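Fructooligosaccharide ABC transporter substrate-binding protein FusA (Streptococcus pneumoniae, PDB 5G5Y) binds short- and long-chain fructooligosaccharides, preferring tetrasaccharides and larger, as the solute-binding component of the FusABC-MsmK ABC importer. Local coordinates at residues L151-V163 / Y282-Q294. Numbering follows the deposited sequence.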
loop_
_atom_site.group_PDB
_atom_site.type_symbol
_atom_site.label_atom_id
_atom_site.label_comp_id
_atom_site.label_asym_id
_atom_site.label_seq_id
_atom_site.Cartn_x
_atom_site.Cartn_y
_atom_site.Cartn_z
ATOM N N LEU A 151 -17.243 -25.681 17.358
ATOM C CA LEU A 151 -17.651 -25.351 15.987
ATOM C C LEU A 151 -16.493 -25.544 15.009
ATOM O O LEU A 151 -15.352 -25.285 15.344
ATOM C CB LEU A 151 -18.110 -23.892 15.938
ATOM C CG LEU A 151 -19.245 -23.529 16.913
ATOM C CD1 LEU A 151 -19.482 -22.038 16.910
ATOM C CD2 LEU A 151 -20.536 -24.262 16.588
ATOM N N GLU A 152 -16.815 -25.969 13.796
ATOM C CA GLU A 152 -15.848 -26.065 12.710
ATOM C C GLU A 152 -15.616 -24.652 12.150
ATOM O O GLU A 152 -16.505 -23.807 12.193
ATOM C CB GLU A 152 -16.402 -26.930 11.571
ATOM C CG GLU A 152 -16.967 -28.300 11.956
ATOM C CD GLU A 152 -15.975 -29.172 12.708
ATOM O OE1 GLU A 152 -14.784 -29.199 12.317
ATOM O OE2 GLU A 152 -16.386 -29.830 13.697
ATOM N N MET A 153 -14.436 -24.411 11.589
ATOM C CA MET A 153 -14.192 -23.170 10.845
ATOM C C MET A 153 -15.225 -23.057 9.705
ATOM O O MET A 153 -15.406 -24.010 8.957
ATOM C CB MET A 153 -12.752 -23.184 10.256
ATOM C CG MET A 153 -12.399 -21.931 9.480
ATOM S SD MET A 153 -12.171 -20.582 10.621
ATOM C CE MET A 153 -10.510 -20.910 11.234
ATOM N N PRO A 154 -15.900 -21.906 9.560
ATOM C CA PRO A 154 -16.878 -21.796 8.462
ATOM C C PRO A 154 -16.251 -21.948 7.096
ATOM O O PRO A 154 -15.133 -21.495 6.895
ATOM C CB PRO A 154 -17.433 -20.393 8.591
ATOM C CG PRO A 154 -16.734 -19.748 9.716
ATOM C CD PRO A 154 -15.882 -20.721 10.426
ATOM N N LYS A 155 -16.977 -22.598 6.194
ATOM C CA LYS A 155 -16.581 -22.759 4.821
ATOM C C LYS A 155 -17.382 -21.888 3.847
ATOM O O LYS A 155 -16.948 -21.681 2.734
ATOM C CB LYS A 155 -16.772 -24.218 4.396
ATOM C CG LYS A 155 -15.920 -25.239 5.136
ATOM C CD LYS A 155 -16.101 -26.609 4.487
ATOM C CE LYS A 155 -15.565 -27.734 5.349
ATOM N NZ LYS A 155 -16.611 -28.232 6.287
ATOM N N THR A 156 -18.586 -21.476 4.243
ATOM C CA THR A 156 -19.508 -20.727 3.411
ATOM C C THR A 156 -19.974 -19.486 4.166
ATOM O O THR A 156 -19.870 -19.403 5.402
ATOM C CB THR A 156 -20.765 -21.549 3.053
ATOM O OG1 THR A 156 -21.631 -21.661 4.206
ATOM C CG2 THR A 156 -20.387 -22.946 2.530
ATOM N N THR A 157 -20.537 -18.539 3.428
ATOM C CA THR A 157 -21.122 -17.364 4.043
ATOM C C THR A 157 -22.287 -17.723 4.993
ATOM O O THR A 157 -22.444 -17.079 6.036
ATOM C CB THR A 157 -21.557 -16.321 2.989
ATOM O OG1 THR A 157 -22.412 -16.907 2.003
ATOM C CG2 THR A 157 -20.287 -15.770 2.312
ATOM N N ASP A 158 -23.070 -18.731 4.631
ATOM C CA ASP A 158 -24.161 -19.203 5.521
ATOM C C ASP A 158 -23.607 -19.828 6.813
ATOM O O ASP A 158 -24.139 -19.558 7.881
ATOM C CB ASP A 158 -25.099 -20.161 4.789
ATOM C CG ASP A 158 -26.181 -19.434 3.983
ATOM O OD1 ASP A 158 -26.227 -18.179 3.978
ATOM O OD2 ASP A 158 -27.013 -20.122 3.355
ATOM N N ASP A 159 -22.513 -20.602 6.726
ATOM C CA ASP A 159 -21.797 -21.096 7.934
ATOM C C ASP A 159 -21.331 -19.981 8.822
ATOM O O ASP A 159 -21.417 -20.074 10.076
ATOM C CB ASP A 159 -20.523 -21.897 7.605
ATOM C CG ASP A 159 -20.782 -23.211 6.933
ATOM O OD1 ASP A 159 -21.914 -23.732 7.017
ATOM O OD2 ASP A 159 -19.815 -23.729 6.308
ATOM N N LEU A 160 -20.824 -18.912 8.209
ATOM C CA LEU A 160 -20.351 -17.773 8.977
ATOM C C LEU A 160 -21.494 -17.165 9.774
ATOM O O LEU A 160 -21.319 -16.810 10.916
ATOM C CB LEU A 160 -19.714 -16.699 8.074
ATOM C CG LEU A 160 -19.207 -15.431 8.760
ATOM C CD1 LEU A 160 -18.130 -15.727 9.822
ATOM C CD2 LEU A 160 -18.718 -14.426 7.747
ATOM N N ILE A 161 -22.662 -17.012 9.166
ATOM C CA ILE A 161 -23.799 -16.483 9.925
ATOM C C ILE A 161 -24.050 -17.370 11.192
ATOM O O ILE A 161 -24.176 -16.830 12.286
ATOM C CB ILE A 161 -25.063 -16.391 9.069
ATOM C CG1 ILE A 161 -24.914 -15.302 8.000
ATOM C CG2 ILE A 161 -26.268 -16.055 9.944
ATOM C CD1 ILE A 161 -25.986 -15.337 6.930
ATOM N N LYS A 162 -24.047 -18.699 11.021
ATOM C CA LYS A 162 -24.298 -19.664 12.130
ATOM C C LYS A 162 -23.234 -19.555 13.217
ATOM O O LYS A 162 -23.539 -19.481 14.394
ATOM C CB LYS A 162 -24.381 -21.118 11.623
ATOM C CG LYS A 162 -25.524 -21.410 10.643
ATOM C CD LYS A 162 -25.599 -22.892 10.263
ATOM C CE LYS A 162 -26.381 -23.143 8.963
ATOM N NZ LYS A 162 -25.523 -23.078 7.728
ATOM N N VAL A 163 -21.971 -19.457 12.822
ATOM C CA VAL A 163 -20.895 -19.212 13.773
ATOM C C VAL A 163 -21.012 -17.894 14.522
ATOM O O VAL A 163 -20.758 -17.828 15.743
ATOM C CB VAL A 163 -19.517 -19.319 13.050
ATOM C CG1 VAL A 163 -18.396 -18.671 13.828
ATOM C CG2 VAL A 163 -19.225 -20.770 12.788
ATOM N N TYR A 282 -6.455 -15.850 17.670
ATOM C CA TYR A 282 -6.989 -15.433 16.362
ATOM C C TYR A 282 -6.157 -15.996 15.211
ATOM O O TYR A 282 -4.908 -16.126 15.315
ATOM C CB TYR A 282 -7.021 -13.908 16.273
ATOM C CG TYR A 282 -8.080 -13.313 17.134
ATOM C CD1 TYR A 282 -7.823 -13.003 18.466
ATOM C CD2 TYR A 282 -9.364 -13.070 16.632
ATOM C CE1 TYR A 282 -8.816 -12.471 19.276
ATOM C CE2 TYR A 282 -10.359 -12.511 17.430
ATOM C CZ TYR A 282 -10.080 -12.222 18.759
ATOM O OH TYR A 282 -11.065 -11.682 19.585
ATOM N N ASP A 283 -6.853 -16.350 14.125
ATOM C CA ASP A 283 -6.191 -16.823 12.921
ATOM C C ASP A 283 -6.974 -16.326 11.699
ATOM O O ASP A 283 -8.035 -15.731 11.848
ATOM C CB ASP A 283 -6.145 -18.350 12.915
ATOM C CG ASP A 283 -4.921 -18.906 12.196
ATOM O OD1 ASP A 283 -4.253 -18.183 11.426
ATOM O OD2 ASP A 283 -4.635 -20.092 12.399
ATOM N N VAL A 284 -6.432 -16.597 10.517
ATOM C CA VAL A 284 -7.023 -16.196 9.242
ATOM C C VAL A 284 -8.356 -16.915 9.015
ATOM O O VAL A 284 -8.464 -18.136 9.181
ATOM C CB VAL A 284 -6.104 -16.498 8.045
ATOM C CG1 VAL A 284 -6.720 -15.945 6.770
ATOM C CG2 VAL A 284 -4.695 -15.933 8.240
ATOM N N LEU A 285 -9.378 -16.137 8.687
ATOM C CA LEU A 285 -10.649 -16.694 8.266
ATOM C C LEU A 285 -10.425 -17.142 6.819
ATOM O O LEU A 285 -10.159 -16.281 5.961
ATOM C CB LEU A 285 -11.750 -15.626 8.322
ATOM C CG LEU A 285 -13.152 -16.081 7.898
ATOM C CD1 LEU A 285 -13.699 -17.087 8.888
ATOM C CD2 LEU A 285 -14.109 -14.930 7.769
ATOM N N PRO A 286 -10.521 -18.442 6.538
ATOM C CA PRO A 286 -10.339 -18.828 5.135
ATOM C C PRO A 286 -11.372 -18.228 4.184
ATOM O O PRO A 286 -12.465 -17.825 4.608
ATOM C CB PRO A 286 -10.492 -20.355 5.150
ATOM C CG PRO A 286 -10.441 -20.749 6.600
ATOM C CD PRO A 286 -10.907 -19.588 7.384
ATOM N N VAL A 287 -11.039 -18.228 2.914
ATOM C CA VAL A 287 -11.923 -17.703 1.879
ATOM C C VAL A 287 -13.235 -18.515 1.907
ATOM O O VAL A 287 -13.213 -19.764 1.908
ATOM C CB VAL A 287 -11.249 -17.758 0.507
ATOM C CG1 VAL A 287 -12.238 -17.435 -0.622
ATOM C CG2 VAL A 287 -10.075 -16.802 0.521
ATOM N N LEU A 288 -14.354 -17.809 1.966
ATOM C CA LEU A 288 -15.687 -18.441 2.074
ATOM C C LEU A 288 -16.370 -18.559 0.724
ATOM O O LEU A 288 -16.314 -17.647 -0.099
ATOM C CB LEU A 288 -16.560 -17.599 2.971
ATOM C CG LEU A 288 -15.977 -17.340 4.354
ATOM C CD1 LEU A 288 -16.905 -16.449 5.167
ATOM C CD2 LEU A 288 -15.769 -18.636 5.113
ATOM N N ALA A 289 -17.062 -19.657 0.509
ATOM C CA ALA A 289 -17.888 -19.779 -0.678
ATOM C C ALA A 289 -19.179 -19.054 -0.407
ATOM O O ALA A 289 -19.750 -19.151 0.694
ATOM C CB ALA A 289 -18.134 -21.237 -1.006
ATOM N N GLY A 290 -19.641 -18.305 -1.397
ATOM C CA GLY A 290 -20.918 -17.633 -1.304
ATOM C C GLY A 290 -22.049 -18.575 -1.661
ATOM O O GLY A 290 -21.830 -19.785 -1.866
ATOM N N PRO A 291 -23.265 -18.033 -1.785
ATOM C CA PRO A 291 -24.451 -18.856 -2.180
ATOM C C PRO A 291 -24.266 -19.674 -3.461
ATOM O O PRO A 291 -24.827 -20.770 -3.563
ATOM C CB PRO A 291 -25.557 -17.814 -2.344
ATOM C CG PRO A 291 -25.182 -16.760 -1.335
ATOM C CD PRO A 291 -23.663 -16.671 -1.401
ATOM N N SER A 292 -23.430 -19.186 -4.387
ATOM C CA SER A 292 -23.100 -19.920 -5.628
ATOM C C SER A 292 -22.308 -21.214 -5.406
ATOM O O SER A 292 -22.183 -22.021 -6.321
ATOM C CB SER A 292 -22.245 -19.037 -6.535
ATOM O OG SER A 292 -20.943 -18.891 -5.960
ATOM N N GLY A 293 -21.711 -21.378 -4.224
ATOM C CA GLY A 293 -20.757 -22.435 -3.988
ATOM C C GLY A 293 -19.315 -22.081 -4.390
ATOM O O GLY A 293 -18.399 -22.893 -4.183
ATOM N N GLN A 294 -19.086 -20.891 -4.938
ATOM C CA GLN A 294 -17.762 -20.551 -5.505
ATOM C C GLN A 294 -17.008 -19.532 -4.636
ATOM O O GLN A 294 -17.612 -18.735 -3.911
ATOM C CB GLN A 294 -17.912 -20.018 -6.931
ATOM C CG GLN A 294 -18.804 -20.855 -7.862
ATOM C CD GLN A 294 -18.483 -22.333 -7.802
ATOM O OE1 GLN A 294 -17.334 -22.729 -7.988
ATOM N NE2 GLN A 294 -19.475 -23.145 -7.451
HETATM O O HOH W 1 -14.115 -22.213 3.054
#
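Leu288 points into the 151-163 segment and is held there from two directions. Its CD1 meets Leu160 CD2 at 3.7 Å, and the two leucine side chains cross at about a right angle. The other branch, CD2, lies 3.4 Å from the carbonyl O of Pro154. CG of Leu288 stands anti to the carbonyl carbon (chi1 -56°), and the branches divide: CD1 against Leu160 of the helix, CD2 over the Pro154-Lys155 backbone. Further along, Met153 comes end-on to the Pro286 ring, its CG and SD meeting ring atom CD. Met153 CG is 3.5 Å from Pro286 CD, a tight carbon pair. The methionine chain bends at chi2 and chi3, and its SD also comes near CD1 of Leu285. That same methyl lies against ring atom CG of Pro154, again with the side chains at roughly a right angle.

The backbones join in a single beta bridge between Thr156 and Ala289. This bridge ties the chain leaving strand 282-284, an outermost strand of a four-stranded mixed sheet in this solute-binding protein, to the start of helix 157-169. Ala289 N donates to Lys155 O at 3.0 Å in a nearly straight bond (170°). Thr157 N gives its hydrogen to Ala289 O at 2.9 Å. A water donates to both Lys155 O and Val287 O, so Lys155 O accepts two hydrogen bonds.

Thr156 is the N-cap and forms a capping box with Asp159: Asp159 N donates to Thr156 OG1 at 2.9 Å, while Asp159 OD2 receives a weak bond from Thr156 N. Lys155 N also donates to OD2, on its anti lone pair.

Past the bridge, the side chains of Thr157 and Pro291 cross at about a right angle, with Thr157 OG1 3.6 Å from Pro291 CD. Phe233 of helix 225-239 also packs on Thr157.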